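Local coordinates for protein hydrolase (Burkholderia cenocepacia, PDB 4QKU) that probably hydrolyses fumarylacetoacetate to fumarate and acetoacetate, the last step of phenylalanine and tyrosine breakdown, using a bound divalent metal ion, at residues W26-N31 with F112-A117; D220-T225 with S258-Q263. All coordinates share one frame; numbering follows the deposited sequence.

Contact 1. Residues W26-N31 with F112-A117; sequences WIETAN and FSRDDA
Trp-26 and Phe-112 set their rings roughly parallel, 30° apart, but displaced, so that the CZ2-CH2 edge of the indole reaches the phenyl ring; the centroids are 5.2 Å apart. The closest approach is Trp-26 CZ2 to Phe-112 CD1, 3.3 Å. With chi1 at 47°, Trp-26 CG stands between its backbone N and carbonyl carbon, which carries the indole across the 112-117 loop. Ser-113 O then meets CD1 at the indole edge, Phe-112 O lies over one face, and NE1 donates to Leu-111 O. Ile-27 adds a slim apolar tip, CD1, 3.5 Å from Phe-112 CD1, and Leu-60, Leu-119 and Leu-130 also touch the phenyl ring. On the exposed side Arg-114, long enough to lay its aliphatic CG by the Trp-26 backbone and still bend at chi3, brings NH1 to within 2.9 Å of Glu-28 OE1. This salt bridge uses the syn lone pair, carboxylate and guanidinium being nearly coplanar, 18° apart. A water accepts from Arg-114 NH2 and donates to Glu-28 OE2 (2.6 Å), so both groups are held at two points. The segment before strand 44-49 thus packs on the type I turn Ser-113 to Asp-116, between helices 98-111 and 117-120, away from the annotated sites.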
# COMPACT_ATOMS: atom_id res chain seq x y z
N TRP B 26 23.30 33.35 -9.42
CA TRP B 26 24.63 33.70 -8.90
C TRP B 26 25.34 32.46 -8.27
O TRP B 26 26.54 32.49 -7.96
CB TRP B 26 24.57 34.86 -7.90
CG TRP B 26 23.51 34.74 -6.85
CD1 TRP B 26 22.29 35.35 -6.84
CD2 TRP B 26 23.58 34.00 -5.64
NE1 TRP B 26 21.59 35.02 -5.71
CE2 TRP B 26 22.37 34.19 -4.95
CE3 TRP B 26 24.56 33.19 -5.07
CZ2 TRP B 26 22.11 33.61 -3.72
CZ3 TRP B 26 24.29 32.61 -3.82
CH2 TRP B 26 23.08 32.82 -3.18
N ILE B 27 24.60 31.37 -8.12
CA ILE B 27 25.20 30.06 -7.95
C ILE B 27 25.56 29.58 -9.34
O ILE B 27 24.72 29.03 -10.07
CB ILE B 27 24.25 29.10 -7.23
CG1 ILE B 27 24.10 29.58 -5.79
CG2 ILE B 27 24.77 27.67 -7.24
CD1 ILE B 27 22.88 29.05 -5.11
N GLU B 28 26.83 29.77 -9.68
CA GLU B 28 27.32 29.61 -11.04
C GLU B 28 27.20 28.19 -11.60
O GLU B 28 27.00 28.01 -12.79
CB GLU B 28 28.79 30.08 -11.15
CG GLU B 28 29.26 30.31 -12.59
CD GLU B 28 28.42 31.34 -13.35
OE1 GLU B 28 28.18 32.47 -12.81
OE2 GLU B 28 28.02 31.04 -14.51
N THR B 29 27.30 27.19 -10.74
CA THR B 29 27.19 25.81 -11.22
C THR B 29 25.81 25.49 -11.81
O THR B 29 25.68 24.57 -12.60
CB THR B 29 27.53 24.80 -10.12
OG1 THR B 29 26.73 25.04 -8.95
CG2 THR B 29 29.02 24.88 -9.79
N ALA B 30 24.82 26.29 -11.44
CA ALA B 30 23.48 26.13 -11.96
C ALA B 30 23.41 26.48 -13.42
O ALA B 30 22.58 25.94 -14.15
CB ALA B 30 22.51 27.00 -11.18
N ASN B 31 24.26 27.39 -13.84
CA ASN B 31 24.20 27.92 -15.19
C ASN B 31 25.00 27.07 -16.18
O ASN B 31 25.13 27.44 -17.34
CB ASN B 31 24.67 29.36 -15.19
CG ASN B 31 24.00 30.18 -14.10
OD1 ASN B 31 22.82 30.02 -13.83
ND2 ASN B 31 24.75 31.09 -13.51
N PHE B 112 17.53 33.73 -5.86
CA PHE B 112 18.73 33.12 -6.40
C PHE B 112 19.02 33.54 -7.80
O PHE B 112 19.99 33.08 -8.39
CB PHE B 112 18.67 31.59 -6.29
CG PHE B 112 18.82 31.10 -4.88
CD1 PHE B 112 20.07 31.04 -4.29
CD2 PHE B 112 17.70 30.76 -4.13
CE1 PHE B 112 20.22 30.62 -2.99
CE2 PHE B 112 17.85 30.34 -2.82
CZ PHE B 112 19.12 30.27 -2.25
N SER B 113 18.21 34.46 -8.32
CA SER B 113 18.49 35.14 -9.58
C SER B 113 19.75 36.00 -9.49
O SER B 113 19.95 36.76 -8.52
CB SER B 113 17.33 36.04 -9.97
OG SER B 113 16.31 35.30 -10.59
N ARG B 114 20.56 35.93 -10.53
CA ARG B 114 21.92 36.47 -10.50
C ARG B 114 22.03 37.90 -9.94
O ARG B 114 23.03 38.24 -9.31
CB ARG B 114 22.53 36.43 -11.90
CG ARG B 114 24.05 36.38 -11.88
CD ARG B 114 24.71 36.90 -13.14
NE ARG B 114 24.59 36.00 -14.27
CZ ARG B 114 25.39 34.95 -14.49
NH1 ARG B 114 26.38 34.64 -13.63
NH2 ARG B 114 25.18 34.21 -15.57
N ASP B 115 21.00 38.71 -10.20
CA ASP B 115 21.01 40.12 -9.88
C ASP B 115 20.44 40.50 -8.51
O ASP B 115 20.49 41.67 -8.13
CB ASP B 115 20.27 40.89 -10.97
CG ASP B 115 20.99 40.81 -12.31
OD1 ASP B 115 22.18 40.43 -12.34
OD2 ASP B 115 20.35 41.16 -13.34
N ASP B 116 19.90 39.53 -7.78
CA ASP B 116 19.39 39.80 -6.44
C ASP B 116 20.59 39.67 -5.53
O ASP B 116 21.15 38.58 -5.38
CB ASP B 116 18.31 38.79 -6.07
CG ASP B 116 17.54 39.18 -4.83
OD1 ASP B 116 18.03 40.02 -4.03
OD2 ASP B 116 16.43 38.62 -4.65
N ALA B 117 20.96 40.79 -4.92
CA ALA B 117 22.11 40.84 -4.03
C ALA B 117 21.83 40.37 -2.59
O ALA B 117 22.76 40.10 -1.85
CB ALA B 117 22.66 42.26 -4.00
O HOH W 1 26.56 31.84 -16.45

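Contact 2. Residues D220-T225 with S258-Q263; sequences DIELET and SARDIQ. With SO4 (sulfate ion), chain J.
The predicted calcium, magnesium and substrate site of the FAH fold is lined here by two antiparallel strands and a helix start; a sodium ion lies about 5 Å from the Ser-258 side chain, and a sulfate, probably from the crystallisation liquor, occupies the pocket. Asp-220 and Ser-258 form a hydrogen-bonded pair, in which Ser-258 N to Asp-220 O is nearly straight and the return bond is weak. Arg-260 bends at chi2 (-56°), which turns its long chain back to the strand. It grips Asp-220 side-on, NE (3.0 Å) and NH2 (3.2 Å) both reaching OD2, the carboxylate and guanidinium planes standing 67° apart. Asp-220 OD1 accepts from Leu-385 N, and OD2 also from Leu-386 N. NH2 of Arg-260 also donates a hydrogen bond to Glu-222 OE1 at 3.1 Å, on the anti side. NH1 bonds Gln-263 OE1 on a lone pair and sulfate O3 at 2.8 Å. The Gln-263 amide, accepting from arginine, donates through NE2 to the same O3 (3.1 Å). Ser-258 CB lies against one guanidinium face, while Lys-276 pairs with Glu-222 OE2. Arg-260 and Lys-276 probably offset negative charge in this buried corner, which, with His-156 and Lys-276 also bonding the sulfate, is consistent with a place for a substrate's anionic group.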
# COMPACT_ATOMS: atom_id res chain seq x y z
N ASP B 220 16.22 -8.00 -12.57
CA ASP B 220 15.99 -7.08 -13.65
C ASP B 220 15.63 -5.71 -13.10
O ASP B 220 15.26 -5.57 -11.93
CB ASP B 220 14.88 -7.62 -14.57
CG ASP B 220 14.86 -6.94 -15.96
OD1 ASP B 220 15.71 -6.08 -16.25
OD2 ASP B 220 13.96 -7.28 -16.77
N ILE B 221 15.78 -4.71 -13.95
CA ILE B 221 15.31 -3.36 -13.68
C ILE B 221 14.02 -3.15 -14.40
O ILE B 221 13.62 -3.96 -15.24
CB ILE B 221 16.31 -2.29 -14.14
CG1 ILE B 221 16.72 -2.48 -15.61
CG2 ILE B 221 17.54 -2.35 -13.28
CD1 ILE B 221 16.21 -1.39 -16.49
N GLU B 222 13.34 -2.08 -14.03
CA GLU B 222 12.21 -1.58 -14.83
C GLU B 222 12.26 -0.07 -14.83
O GLU B 222 12.00 0.57 -13.80
CB GLU B 222 10.89 -2.07 -14.26
CG GLU B 222 10.57 -3.53 -14.59
CD GLU B 222 9.08 -3.82 -14.58
OE1 GLU B 222 8.63 -4.55 -15.50
OE2 GLU B 222 8.36 -3.31 -13.68
N LEU B 223 12.66 0.49 -15.98
CA LEU B 223 12.66 1.94 -16.17
C LEU B 223 11.24 2.55 -16.17
O LEU B 223 10.41 2.20 -17.00
CB LEU B 223 13.36 2.31 -17.48
CG LEU B 223 13.24 3.76 -17.96
CD1 LEU B 223 13.85 4.75 -16.98
CD2 LEU B 223 13.91 3.87 -19.32
N GLU B 224 10.99 3.44 -15.23
CA GLU B 224 9.70 4.07 -15.05
C GLU B 224 9.90 5.45 -14.49
O GLU B 224 11.01 5.79 -14.03
CB GLU B 224 8.81 3.29 -14.03
CG GLU B 224 8.70 1.79 -14.21
CD GLU B 224 7.59 1.17 -13.37
OE1 GLU B 224 6.65 1.90 -12.98
OE2 GLU B 224 7.62 -0.07 -13.14
N THR B 225 8.84 6.23 -14.53
CA THR B 225 8.72 7.41 -13.70
C THR B 225 7.50 7.23 -12.80
O THR B 225 6.60 6.43 -13.05
CB THR B 225 8.43 8.69 -14.53
OG1 THR B 225 7.15 8.56 -15.15
CG2 THR B 225 9.50 8.95 -15.61
N SER B 258 12.64 -6.08 -10.43
CA SER B 258 11.78 -7.24 -10.67
C SER B 258 12.59 -8.54 -10.71
O SER B 258 13.65 -8.58 -11.34
CB SER B 258 11.09 -7.06 -12.00
OG SER B 258 10.38 -5.84 -12.05
N ALA B 259 12.12 -9.58 -10.02
CA ALA B 259 12.72 -10.90 -10.14
C ALA B 259 11.89 -11.75 -11.09
O ALA B 259 10.84 -12.25 -10.70
CB ALA B 259 12.81 -11.55 -8.78
N ARG B 260 12.35 -11.91 -12.32
CA ARG B 260 11.50 -12.46 -13.38
C ARG B 260 11.18 -13.92 -13.23
O ARG B 260 10.08 -14.35 -13.62
CB ARG B 260 12.13 -12.28 -14.76
CG ARG B 260 12.53 -10.86 -15.08
CD ARG B 260 11.37 -9.93 -14.93
NE ARG B 260 11.57 -8.64 -15.59
CZ ARG B 260 10.62 -7.72 -15.65
NH1 ARG B 260 9.46 -7.94 -15.08
NH2 ARG B 260 10.83 -6.57 -16.28
N ASP B 261 12.08 -14.69 -12.64
CA ASP B 261 11.82 -16.12 -12.46
C ASP B 261 10.82 -16.37 -11.34
O ASP B 261 9.98 -17.28 -11.43
CB ASP B 261 13.11 -16.95 -12.26
CG ASP B 261 14.19 -16.26 -11.44
OD1 ASP B 261 14.03 -15.10 -10.97
OD2 ASP B 261 15.24 -16.91 -11.25
N ILE B 262 10.90 -15.56 -10.29
CA ILE B 262 9.96 -15.58 -9.18
C ILE B 262 8.57 -15.17 -9.67
O ILE B 262 7.55 -15.76 -9.29
CB ILE B 262 10.41 -14.63 -8.06
CG1 ILE B 262 11.75 -15.12 -7.44
CG2 ILE B 262 9.34 -14.52 -6.97
CD1 ILE B 262 12.38 -14.18 -6.42
N GLN B 263 8.55 -14.13 -10.50
CA GLN B 263 7.33 -13.54 -11.02
C GLN B 263 6.50 -14.53 -11.87
O GLN B 263 5.32 -14.77 -11.56
CB GLN B 263 7.71 -12.34 -11.86
CG GLN B 263 6.56 -11.50 -12.40
CD GLN B 263 7.08 -10.38 -13.29
OE1 GLN B 263 8.29 -10.25 -13.48
NE2 GLN B 263 6.17 -9.58 -13.84
S SO4 J . 5.99 -6.43 -16.16
O1 SO4 J . 4.59 -6.36 -15.69
O2 SO4 J . 6.40 -5.10 -16.65
O3 SO4 J . 6.91 -6.83 -15.07
O4 SO4 J . 6.04 -7.45 -17.23

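Overall arrangement
From the N terminus, residues 26-31 precede strand 44-49, and the chain returns to them at 112-117 after the strands 44-49, 55-60 and 63-66 and the helices up to 98-111. Contact 1 thus closes an 80-residue loop on the small N-terminal part. Only later does contact 2 close its own, shorter loop of 32 residues, joining strands 219-229 and 248-259, neighbours in one mixed sheet, to the start of helix 260-266. The two are in series, neither nested nor crossed. They lie on opposite sides of the chain's centre, with centres 41 Å apart: contact 1 is peripheral packing, contact 2 a buried part of the predicted active site.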